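Local atomic coordinates of Serine/threonine-protein kinase Tel1 (Chaetomium thermophilum, PDB entry 6SKY), a protein that probably acts as an ATP-dependent serine/threonine kinase that senses DNA damage and switches on checkpoint signalling. Residues L2795-L2800 with N2921-Q2926. Sequence-based numbering, arbitrary orientation.
Sequences LVPFRL and NDLINQ
With CG set between its backbone N and carbonyl carbon (chi1 60°) and the chain extended beyond, Q2926 reaches from the FATC helix 2916-2927 to P2797, while L2923, its CG anti to the carbonyl carbon (chi1 -72°), brings CD2 to the same proline. P2797 suits this place because its compact ring offers carbon to both: CB lies 3.9 Å from L2923 CD2, and CD lies 3.9 Å from Q2926 CG. P2797 CG also rests 3.8 Å from L2923 O. Replaced by alanine, the residue would keep CB against L2923 but lose CG and CD, which would probably open a gap under Q2926 CG and beside L2923 O. P2797 CG sits over one face of the F2798 ring, near its rim, and F2798 CE1 comes obliquely to 4.1 Å from L2923 CB. Being flat and broad, the phenylalanine extends this apolar surface to M2751 of helix 2732-2755. Farther along, two branched side chains meet through methyls, L2800 CD2 lying 3.9 Å from I2924 CG2, with F2817 touching both residues. Elsewhere on the helix, D2922 makes a salt bridge to R2260 of the second subunit. Carbon packing, rather than direct polar bonding, thus joins this kinase-domain loop to the FATC helix, so the fit depends chiefly on side-chain shape.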
ATOM      1  N   LEU A2795     -24.502  25.617  -3.569  1.00 34.78           N
ATOM      2  CA  LEU A2795     -24.072  24.564  -2.660  1.00 34.78           C
ATOM      3  C   LEU A2795     -23.746  23.264  -3.388  1.00 34.78           C
ATOM      4  O   LEU A2795     -24.008  22.176  -2.883  1.00 34.78           O
ATOM      5  CB  LEU A2795     -25.133  24.324  -1.592  1.00 34.78           C
ATOM      6  CG  LEU A2795     -25.547  25.546  -0.771  1.00 34.78           C
ATOM      7  CD1 LEU A2795     -26.736  25.220   0.096  1.00 34.78           C
ATOM      8  CD2 LEU A2795     -24.406  26.053   0.078  1.00 34.78           C
ATOM      9  N   VAL A2796     -23.164  23.359  -4.577  1.00 24.49           N
ATOM     10  CA  VAL A2796     -22.716  22.185  -5.319  1.00 24.49           C
ATOM     11  C   VAL A2796     -21.219  22.322  -5.548  1.00 24.49           C
ATOM     12  O   VAL A2796     -20.722  23.444  -5.686  1.00 24.49           O
ATOM     13  CB  VAL A2796     -23.465  22.032  -6.649  1.00 24.49           C
ATOM     14  CG1 VAL A2796     -24.868  21.560  -6.413  1.00 24.49           C
ATOM     15  CG2 VAL A2796     -23.468  23.341  -7.395  1.00 24.49           C
ATOM     16  N   PRO A2797     -20.462  21.227  -5.597  1.00 22.63           N
ATOM     17  CA  PRO A2797     -19.020  21.359  -5.817  1.00 22.63           C
ATOM     18  C   PRO A2797     -18.659  21.768  -7.232  1.00 22.63           C
ATOM     19  O   PRO A2797     -17.638  22.432  -7.431  1.00 22.63           O
ATOM     20  CB  PRO A2797     -18.493  19.963  -5.475  1.00 22.63           C
ATOM     21  CG  PRO A2797     -19.633  19.080  -5.671  1.00 22.63           C
ATOM     22  CD  PRO A2797     -20.847  19.841  -5.318  1.00 22.63           C
ATOM     23  N   PHE A2798     -19.464  21.389  -8.215  1.00 15.61           N
ATOM     24  CA  PHE A2798     -19.234  21.732  -9.608  1.00 15.61           C
ATOM     25  C   PHE A2798     -20.533  21.498 -10.359  1.00 15.61           C
ATOM     26  O   PHE A2798     -21.508  21.001  -9.799  1.00 15.61           O
ATOM     27  CB  PHE A2798     -18.077  20.926 -10.204  1.00 15.61           C
ATOM     28  CG  PHE A2798     -18.054  19.481  -9.799  1.00 15.61           C
ATOM     29  CD1 PHE A2798     -17.206  19.042  -8.809  1.00 15.61           C
ATOM     30  CD2 PHE A2798     -18.859  18.558 -10.424  1.00 15.61           C
ATOM     31  CE1 PHE A2798     -17.178  17.728  -8.450  1.00 15.61           C
ATOM     32  CE2 PHE A2798     -18.827  17.251 -10.060  1.00 15.61           C
ATOM     33  CZ  PHE A2798     -17.987  16.837  -9.077  1.00 15.61           C
ATOM     34  N   ARG A2799     -20.540  21.864 -11.634  1.00 16.49           N
ATOM     35  CA  ARG A2799     -21.730  21.728 -12.469  1.00 16.49           C
ATOM     36  C   ARG A2799     -21.756  20.343 -13.099  1.00 16.49           C
ATOM     37  O   ARG A2799     -20.892  20.005 -13.907  1.00 16.49           O
ATOM     38  CB  ARG A2799     -21.771  22.807 -13.541  1.00 16.49           C
ATOM     39  CG  ARG A2799     -23.034  22.765 -14.336  1.00 16.49           C
ATOM     40  CD  ARG A2799     -23.130  23.886 -15.316  1.00 16.49           C
ATOM     41  NE  ARG A2799     -24.460  23.938 -15.889  1.00 16.49           N
ATOM     42  CZ  ARG A2799     -25.405  24.768 -15.489  1.00 16.49           C
ATOM     43  NH1 ARG A2799     -26.592  24.740 -16.050  1.00 16.49           N
ATOM     44  NH2 ARG A2799     -25.157  25.631 -14.537  1.00 16.49           N
ATOM     45  N   LEU A2800     -22.735  19.538 -12.709  1.00 20.83           N
ATOM     46  CA  LEU A2800     -22.926  18.193 -13.234  1.00 20.83           C
ATOM     47  C   LEU A2800     -24.407  17.940 -13.465  1.00 20.83           C
ATOM     48  O   LEU A2800     -24.970  16.955 -12.996  1.00 20.83           O
ATOM     49  CB  LEU A2800     -22.332  17.150 -12.297  1.00 20.83           C
ATOM     50  CG  LEU A2800     -21.898  15.809 -12.867  1.00 20.83           C
ATOM     51  CD1 LEU A2800     -20.839  16.009 -13.901  1.00 20.83           C
ATOM     52  CD2 LEU A2800     -21.374  14.947 -11.757  1.00 20.83           C
ATOM     53  N   ASN A2921     -16.681   9.685  -5.036  1.00 24.12           N
ATOM     54  CA  ASN A2921     -18.053   9.212  -4.893  1.00 24.12           C
ATOM     55  C   ASN A2921     -18.913  10.240  -4.185  1.00 24.12           C
ATOM     56  O   ASN A2921     -20.028  10.536  -4.619  1.00 24.12           O
ATOM     57  CB  ASN A2921     -18.090   7.894  -4.128  1.00 24.12           C
ATOM     58  CG  ASN A2921     -17.624   6.736  -4.944  1.00 24.12           C
ATOM     59  OD1 ASN A2921     -17.107   6.906  -6.035  1.00 24.12           O
ATOM     60  ND2 ASN A2921     -17.789   5.541  -4.415  1.00 24.12           N
ATOM     61  N   ASP A2922     -18.410  10.795  -3.087  1.00 25.73           N
ATOM     62  CA  ASP A2922     -19.188  11.784  -2.352  1.00 25.73           C
ATOM     63  C   ASP A2922     -19.416  13.042  -3.179  1.00 25.73           C
ATOM     64  O   ASP A2922     -20.509  13.622  -3.158  1.00 25.73           O
ATOM     65  CB  ASP A2922     -18.489  12.121  -1.044  1.00 25.73           C
ATOM     66  CG  ASP A2922     -19.459  12.300   0.101  1.00 25.73           C
ATOM     67  OD1 ASP A2922     -20.653  11.971  -0.070  1.00 25.73           O
ATOM     68  OD2 ASP A2922     -19.035  12.770   1.178  1.00 25.73           O
ATOM     69  N   LEU A2923     -18.399  13.472  -3.929  1.00 21.80           N
ATOM     70  CA  LEU A2923     -18.536  14.669  -4.750  1.00 21.80           C
ATOM     71  C   LEU A2923     -19.567  14.480  -5.848  1.00 21.80           C
ATOM     72  O   LEU A2923     -20.391  15.362  -6.092  1.00 21.80           O
ATOM     73  CB  LEU A2923     -17.191  15.047  -5.353  1.00 21.80           C
ATOM     74  CG  LEU A2923     -16.154  15.612  -4.404  1.00 21.80           C
ATOM     75  CD1 LEU A2923     -14.875  15.820  -5.140  1.00 21.80           C
ATOM     76  CD2 LEU A2923     -16.658  16.890  -3.832  1.00 21.80           C
ATOM     77  N   ILE A2924     -19.529  13.341  -6.540  1.00 37.14           N
ATOM     78  CA  ILE A2924     -20.493  13.106  -7.605  1.00 37.14           C
ATOM     79  C   ILE A2924     -21.879  12.864  -7.034  1.00 37.14           C
ATOM     80  O   ILE A2924     -22.881  13.123  -7.698  1.00 37.14           O
ATOM     81  CB  ILE A2924     -20.029  11.945  -8.501  1.00 37.14           C
ATOM     82  CG1 ILE A2924     -18.681  12.263  -9.124  1.00 37.14           C
ATOM     83  CG2 ILE A2924     -21.000  11.693  -9.606  1.00 37.14           C
ATOM     84  CD1 ILE A2924     -18.239  11.277 -10.136  1.00 37.14           C
ATOM     85  N   ASN A2925     -21.978  12.386  -5.796  1.00 26.57           N
ATOM     86  CA  ASN A2925     -23.292  12.263  -5.179  1.00 26.57           C
ATOM     87  C   ASN A2925     -23.889  13.625  -4.880  1.00 26.57           C
ATOM     88  O   ASN A2925     -25.075  13.851  -5.126  1.00 26.57           O
ATOM     89  CB  ASN A2925     -23.212  11.449  -3.894  1.00 26.57           C
ATOM     90  CG  ASN A2925     -23.259   9.970  -4.138  1.00 26.57           C
ATOM     91  OD1 ASN A2925     -22.610   9.203  -3.440  1.00 26.57           O
ATOM     92  ND2 ASN A2925     -24.029   9.556  -5.127  1.00 26.57           N
ATOM     93  N   GLN A2926     -23.097  14.538  -4.328  1.00 24.44           N
ATOM     94  CA  GLN A2926     -23.666  15.829  -3.972  1.00 24.44           C
ATOM     95  C   GLN A2926     -23.744  16.792  -5.143  1.00 24.44           C
ATOM     96  O   GLN A2926     -24.437  17.803  -5.038  1.00 24.44           O
ATOM     97  CB  GLN A2926     -22.890  16.465  -2.820  1.00 24.44           C
ATOM     98  CG  GLN A2926     -21.444  16.712  -3.085  1.00 24.44           C
ATOM     99  CD  GLN A2926     -20.743  17.339  -1.903  1.00 24.44           C
ATOM    100  OE1 GLN A2926     -20.664  18.560  -1.793  1.00 24.44           O
ATOM    101  NE2 GLN A2926     -20.226  16.507  -1.012  1.00 24.44           N
TER